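RE68036p (Drosophila melanogaster, PDB 1SQH) is of unknown function but may be an acyltransferase that acts on glycine. Local coordinates at residues A[27-30]-A[31-35]; A[185-188]-A[189-193]. One frame throughout, in Å; residues are numbered along the deposited sequence.

Overall arrangement
Both contacts are local and lie at the surface, on opposite sides of the chain's centre, with their own centres about 32 Å apart. Interaction 1 is the turn that joins helix 15-29 to helix 34-51; interaction 2 is the end of the short helix 184-189, where the chain runs out toward helix 199-208. No secondary-structure element is common to the two. In 27-35 a glycine ends one helix and an asparagine caps the next, with a turn bond and a water between them. In 185-193 the helix ends in backbone bonds and a serine hydroxyl, with a histidine and a tryptophan ring in offset contact beside it, and Val187 there is buried against strand 222-228.

Interaction 1 of 2, residues A[27-30]-A[31-35]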
loop_
_atom_site.group_PDB
_atom_site.type_symbol
_atom_site.label_atom_id
_atom_site.label_comp_id
_atom_site.label_asym_id
_atom_site.label_seq_id
_atom_site.Cartn_x
_atom_site.Cartn_y
_atom_site.Cartn_z
ATOM N N VAL A 27 16.122 11.517 2.429
ATOM C CA VAL A 27 17.550 11.692 2.691
ATOM C C VAL A 27 18.133 10.487 3.437
ATOM O O VAL A 27 19.133 9.899 3.017
ATOM C CB VAL A 27 17.811 12.970 3.542
ATOM C CG1 VAL A 27 19.308 13.109 3.838
ATOM C CG2 VAL A 27 17.287 14.201 2.817
ATOM N N LYS A 28 17.497 10.121 4.546
ATOM C CA LYS A 28 17.954 9.007 5.377
ATOM C C LYS A 28 18.068 7.631 4.717
ATOM O O LYS A 28 19.073 6.931 4.901
ATOM C CB LYS A 28 17.045 8.873 6.595
ATOM C CG LYS A 28 17.432 7.745 7.532
ATOM C CD LYS A 28 18.651 8.135 8.350
ATOM C CE LYS A 28 18.928 7.127 9.443
ATOM N NZ LYS A 28 20.074 7.567 10.298
ATOM N N PHE A 29 17.054 7.224 3.956
ATOM C CA PHE A 29 17.080 5.896 3.353
ATOM C C PHE A 29 17.116 5.808 1.845
ATOM O O PHE A 29 17.378 4.731 1.305
ATOM C CB PHE A 29 15.885 5.083 3.834
ATOM C CG PHE A 29 15.875 4.839 5.312
ATOM C CD1 PHE A 29 16.885 4.092 5.914
ATOM C CD2 PHE A 29 14.835 5.330 6.104
ATOM C CE1 PHE A 29 16.854 3.828 7.288
ATOM C CE2 PHE A 29 14.796 5.070 7.477
ATOM C CZ PHE A 29 15.808 4.318 8.070
ATOM N N GLY A 30 16.835 6.907 1.156
ATOM C CA GLY A 30 16.852 6.842 -0.292
ATOM C C GLY A 30 15.493 6.568 -0.912
ATOM O O GLY A 30 14.539 6.165 -0.243
ATOM N N ILE A 31 15.430 6.774 -2.218
ATOM C CA ILE A 31 14.228 6.602 -3.020
ATOM C C ILE A 31 13.575 5.200 -3.064
ATOM O O ILE A 31 12.445 5.052 -3.548
ATOM C CB ILE A 31 14.552 7.080 -4.465
ATOM C CG1 ILE A 31 13.446 7.984 -4.967
ATOM C CG2 ILE A 31 14.808 5.897 -5.386
ATOM C CD1 ILE A 31 13.463 9.338 -4.287
ATOM N N ARG A 32 14.267 4.177 -2.571
ATOM C CA ARG A 32 13.715 2.813 -2.613
ATOM C C ARG A 32 13.029 2.389 -1.328
ATOM O O ARG A 32 12.431 1.316 -1.259
ATOM C CB ARG A 32 14.809 1.787 -2.905
ATOM C CG ARG A 32 15.378 1.797 -4.298
ATOM C CD ARG A 32 16.638 0.963 -4.290
ATOM N NE ARG A 32 17.047 0.505 -5.606
ATOM C CZ ARG A 32 17.157 -0.777 -5.937
ATOM N NH1 ARG A 32 16.882 -1.727 -5.045
ATOM N NH2 ARG A 32 17.555 -1.113 -7.154
ATOM N N ASN A 33 13.129 3.229 -0.314
ATOM C CA ASN A 33 12.542 2.946 0.990
ATOM C C ASN A 33 11.006 2.991 0.981
ATOM O O ASN A 33 10.401 3.946 0.496
ATOM C CB ASN A 33 13.123 3.932 1.997
ATOM C CG ASN A 33 12.536 3.765 3.359
ATOM O OD1 ASN A 33 11.505 4.366 3.680
ATOM N ND2 ASN A 33 13.178 2.933 4.181
ATOM N N PHE A 34 10.375 1.958 1.533
ATOM C CA PHE A 34 8.921 1.874 1.546
ATOM C C PHE A 34 8.167 2.917 2.364
ATOM O O PHE A 34 7.012 3.233 2.052
ATOM C CB PHE A 34 8.497 0.471 1.961
ATOM C CG PHE A 34 8.602 -0.536 0.853
ATOM C CD1 PHE A 34 7.506 -0.803 0.034
ATOM C CD2 PHE A 34 9.803 -1.187 0.599
ATOM C CE1 PHE A 34 7.603 -1.712 -1.028
ATOM C CE2 PHE A 34 9.915 -2.096 -0.454
ATOM C CZ PHE A 34 8.817 -2.359 -1.269
ATOM N N HIS A 35 8.785 3.448 3.410
ATOM C CA HIS A 35 8.111 4.465 4.190
ATOM C C HIS A 35 8.165 5.746 3.393
ATOM O O HIS A 35 7.218 6.540 3.407
ATOM C CB HIS A 35 8.758 4.608 5.567
ATOM C CG HIS A 35 8.413 3.476 6.480
ATOM N ND1 HIS A 35 7.182 3.369 7.090
ATOM C CD2 HIS A 35 9.076 2.328 6.757
ATOM C CE1 HIS A 35 7.099 2.199 7.700
ATOM N NE2 HIS A 35 8.233 1.547 7.511
HETATM O O HOH W 1 16.987 3.781 -1.443
#
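Asn33 faces the end of helix 15-29 and lays its side chain beside Phe29. Its CB sits 3.5 Å from CB of Phe29 and equally near the carbonyl oxygen of Gly30. With CG anti to the backbone N (chi1 177°), the amide is carried along the phenylalanine: Asn33 CG lies 3.6 Å from Phe29 CB, and ND2, at the tip, is 3.5 Å from CB, CG and CD2 of Phe29 alike. The amide and ring planes differ by only 10°, yet ND2 comes in obliquely. At the other branch, Asn33 OD1 accepts a weak bond from His35 N, 2.9 Å long, and one from Tyr36 N, making Asn33 the N-cap of helix 34-51. Lys28 CG covers a face of the Phe29 ring over its centre, and Trp98 meets the same ring steeply.

Behind this pair the chain makes a type I turn from Gly30 to Asn33, closed by Asn33 N donating to Gly30 O over 3.3 Å; the donor stands above the carbonyl plane. One water accepts from Arg32 N and donates to Phe29 O. Gly30 leaves the helix with positive phi (94°), where a side chain would press on the preceding carbonyl oxygen. The chemistry is that of a short, tight connection between two helices: glycine permits the break, and the asparagine oxygen takes up amide N-H groups at the start of the new helix.

Interaction 2 of 2, residues A[185-188]-A[189-193]; sequences AMVH and DSWPN
His188 and Trp191 cross their side chains at about a right angle at the end of helix 184-189, with the rings offset. The planes are tilted by 29° and displaced so that little of one ring covers the other, with 5.1 Å between the imidazole and six-membered ring centroids. Trp191 CE3 lies over a face of the histidine, 4.2 Å from His188 CD2, while His188 CA lies over a face of the indole. Trp191 CG stands anti to its own carbonyl carbon (chi1 -80°), which turns the indole back along the helix end and leaves CD1 3.3 Å from Val187 O. Leu202 of helix 199-208 touches both aromatic side chains, and His188 NE2 bonds to Gly197 O.

Ser190 points its hydroxyl at the same carbonyl: OG donates to Val187 O over 2.9 Å from above the carbonyl plane, the position set by chi1 of 57°. Ser190 N adds weak bonds to the carbonyls of Met186, a selenomethionine, and Val187. Losing the hydroxyl to an alanine here would probably leave Val187 O, within this stretch, with just the weak bond from the amide of this residue, and the first turn beyond the helix less firmly tied back.

Asp189 N keeps the helical bond to Ala185 O at 2.9 Å and shares its hydrogen weakly with Met186 O, whereas Trp191 N reaches back three residues to His188 O over 3.3 Å. Bonds spanning four residues thus give way to bonds spanning three as the helix winds down, and the last carbonyls are met by a hydroxyl and by amides beyond the helix.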
loop_
_atom_site.group_PDB
_atom_site.type_symbol
_atom_site.label_atom_id
_atom_site.label_comp_id
_atom_site.label_asym_id
_atom_site.label_seq_id
_atom_site.Cartn_x
_atom_site.Cartn_y
_atom_site.Cartn_z
ATOM N N ALA A 185 -16.375 -3.349 -9.218
ATOM C CA ALA A 185 -17.145 -4.415 -8.587
ATOM C C ALA A 185 -16.679 -5.823 -8.995
ATOM O O ALA A 185 -16.686 -6.754 -8.178
ATOM C CB ALA A 185 -18.638 -4.223 -8.890
HETATM N N MSE A 186 -16.259 -5.976 -10.247
HETATM C CA MSE A 186 -15.796 -7.271 -10.726
HETATM C C MSE A 186 -14.468 -7.630 -10.061
HETATM O O MSE A 186 -14.311 -8.739 -9.545
HETATM C CB MSE A 186 -15.644 -7.253 -12.251
HETATM C CG MSE A 186 -16.869 -6.707 -12.991
HETATM SE SE MSE A 186 -18.560 -7.576 -12.523
HETATM C CE MSE A 186 -19.363 -6.169 -11.469
ATOM N N VAL A 187 -13.517 -6.698 -10.073
ATOM C CA VAL A 187 -12.221 -6.942 -9.450
ATOM C C VAL A 187 -12.395 -7.241 -7.957
ATOM O O VAL A 187 -11.680 -8.071 -7.393
ATOM C CB VAL A 187 -11.245 -5.725 -9.648
ATOM C CG1 VAL A 187 -11.969 -4.438 -9.463
ATOM C CG2 VAL A 187 -10.089 -5.797 -8.653
ATOM N N HIS A 188 -13.362 -6.582 -7.330
ATOM C CA HIS A 188 -13.612 -6.782 -5.909
ATOM C C HIS A 188 -14.268 -8.138 -5.629
ATOM O O HIS A 188 -14.048 -8.738 -4.572
ATOM C CB HIS A 188 -14.494 -5.648 -5.368
ATOM C CG HIS A 188 -14.575 -5.610 -3.874
ATOM N ND1 HIS A 188 -15.351 -6.487 -3.143
ATOM C CD2 HIS A 188 -13.951 -4.820 -2.967
ATOM C CE1 HIS A 188 -15.202 -6.237 -1.855
ATOM N NE2 HIS A 188 -14.357 -5.229 -1.720
ATOM N N ASP A 189 -15.060 -8.626 -6.581
ATOM C CA ASP A 189 -15.740 -9.910 -6.417
ATOM C C ASP A 189 -14.796 -11.104 -6.437
ATOM O O ASP A 189 -15.130 -12.164 -5.907
ATOM C CB ASP A 189 -16.791 -10.123 -7.506
ATOM C CG ASP A 189 -17.495 -11.468 -7.372
ATOM O OD1 ASP A 189 -18.120 -11.708 -6.313
ATOM O OD2 ASP A 189 -17.423 -12.289 -8.316
ATOM N N SER A 190 -13.630 -10.942 -7.049
ATOM C CA SER A 190 -12.680 -12.043 -7.127
ATOM C C SER A 190 -11.737 -12.102 -5.929
ATOM O O SER A 190 -10.781 -12.878 -5.917
ATOM C CB SER A 190 -11.886 -11.963 -8.434
ATOM O OG SER A 190 -11.210 -10.727 -8.550
ATOM N N TRP A 191 -12.014 -11.275 -4.925
ATOM C CA TRP A 191 -11.217 -11.249 -3.702
ATOM C C TRP A 191 -11.752 -12.307 -2.736
ATOM O O TRP A 191 -12.930 -12.288 -2.381
ATOM C CB TRP A 191 -11.311 -9.874 -3.047
ATOM C CG TRP A 191 -10.432 -8.831 -3.664
ATOM C CD1 TRP A 191 -9.771 -8.909 -4.851
ATOM C CD2 TRP A 191 -10.123 -7.541 -3.114
ATOM N NE1 TRP A 191 -9.067 -7.749 -5.076
ATOM C CE2 TRP A 191 -9.266 -6.893 -4.026
ATOM C CE3 TRP A 191 -10.491 -6.872 -1.938
ATOM C CZ2 TRP A 191 -8.766 -5.605 -3.797
ATOM C CZ3 TRP A 191 -9.996 -5.588 -1.711
ATOM C CH2 TRP A 191 -9.140 -4.970 -2.638
ATOM N N PRO A 192 -10.894 -13.240 -2.297
ATOM C CA PRO A 192 -11.337 -14.287 -1.372
ATOM C C PRO A 192 -11.537 -13.826 0.066
ATOM O O PRO A 192 -12.498 -14.223 0.723
ATOM C CB PRO A 192 -10.238 -15.338 -1.496
ATOM C CG PRO A 192 -9.022 -14.505 -1.701
ATOM C CD PRO A 192 -9.497 -13.467 -2.711
ATOM N N ASN A 193 -10.628 -12.991 0.554
ATOM C CA ASN A 193 -10.721 -12.501 1.925
ATOM C C ASN A 193 -10.856 -10.982 1.932
ATOM O O ASN A 193 -10.110 -10.274 2.613
ATOM C CB ASN A 193 -9.485 -12.932 2.723
ATOM C CG ASN A 193 -9.276 -14.443 2.708
ATOM O OD1 ASN A 193 -10.068 -15.202 3.274
ATOM N ND2 ASN A 193 -8.206 -14.884 2.051
#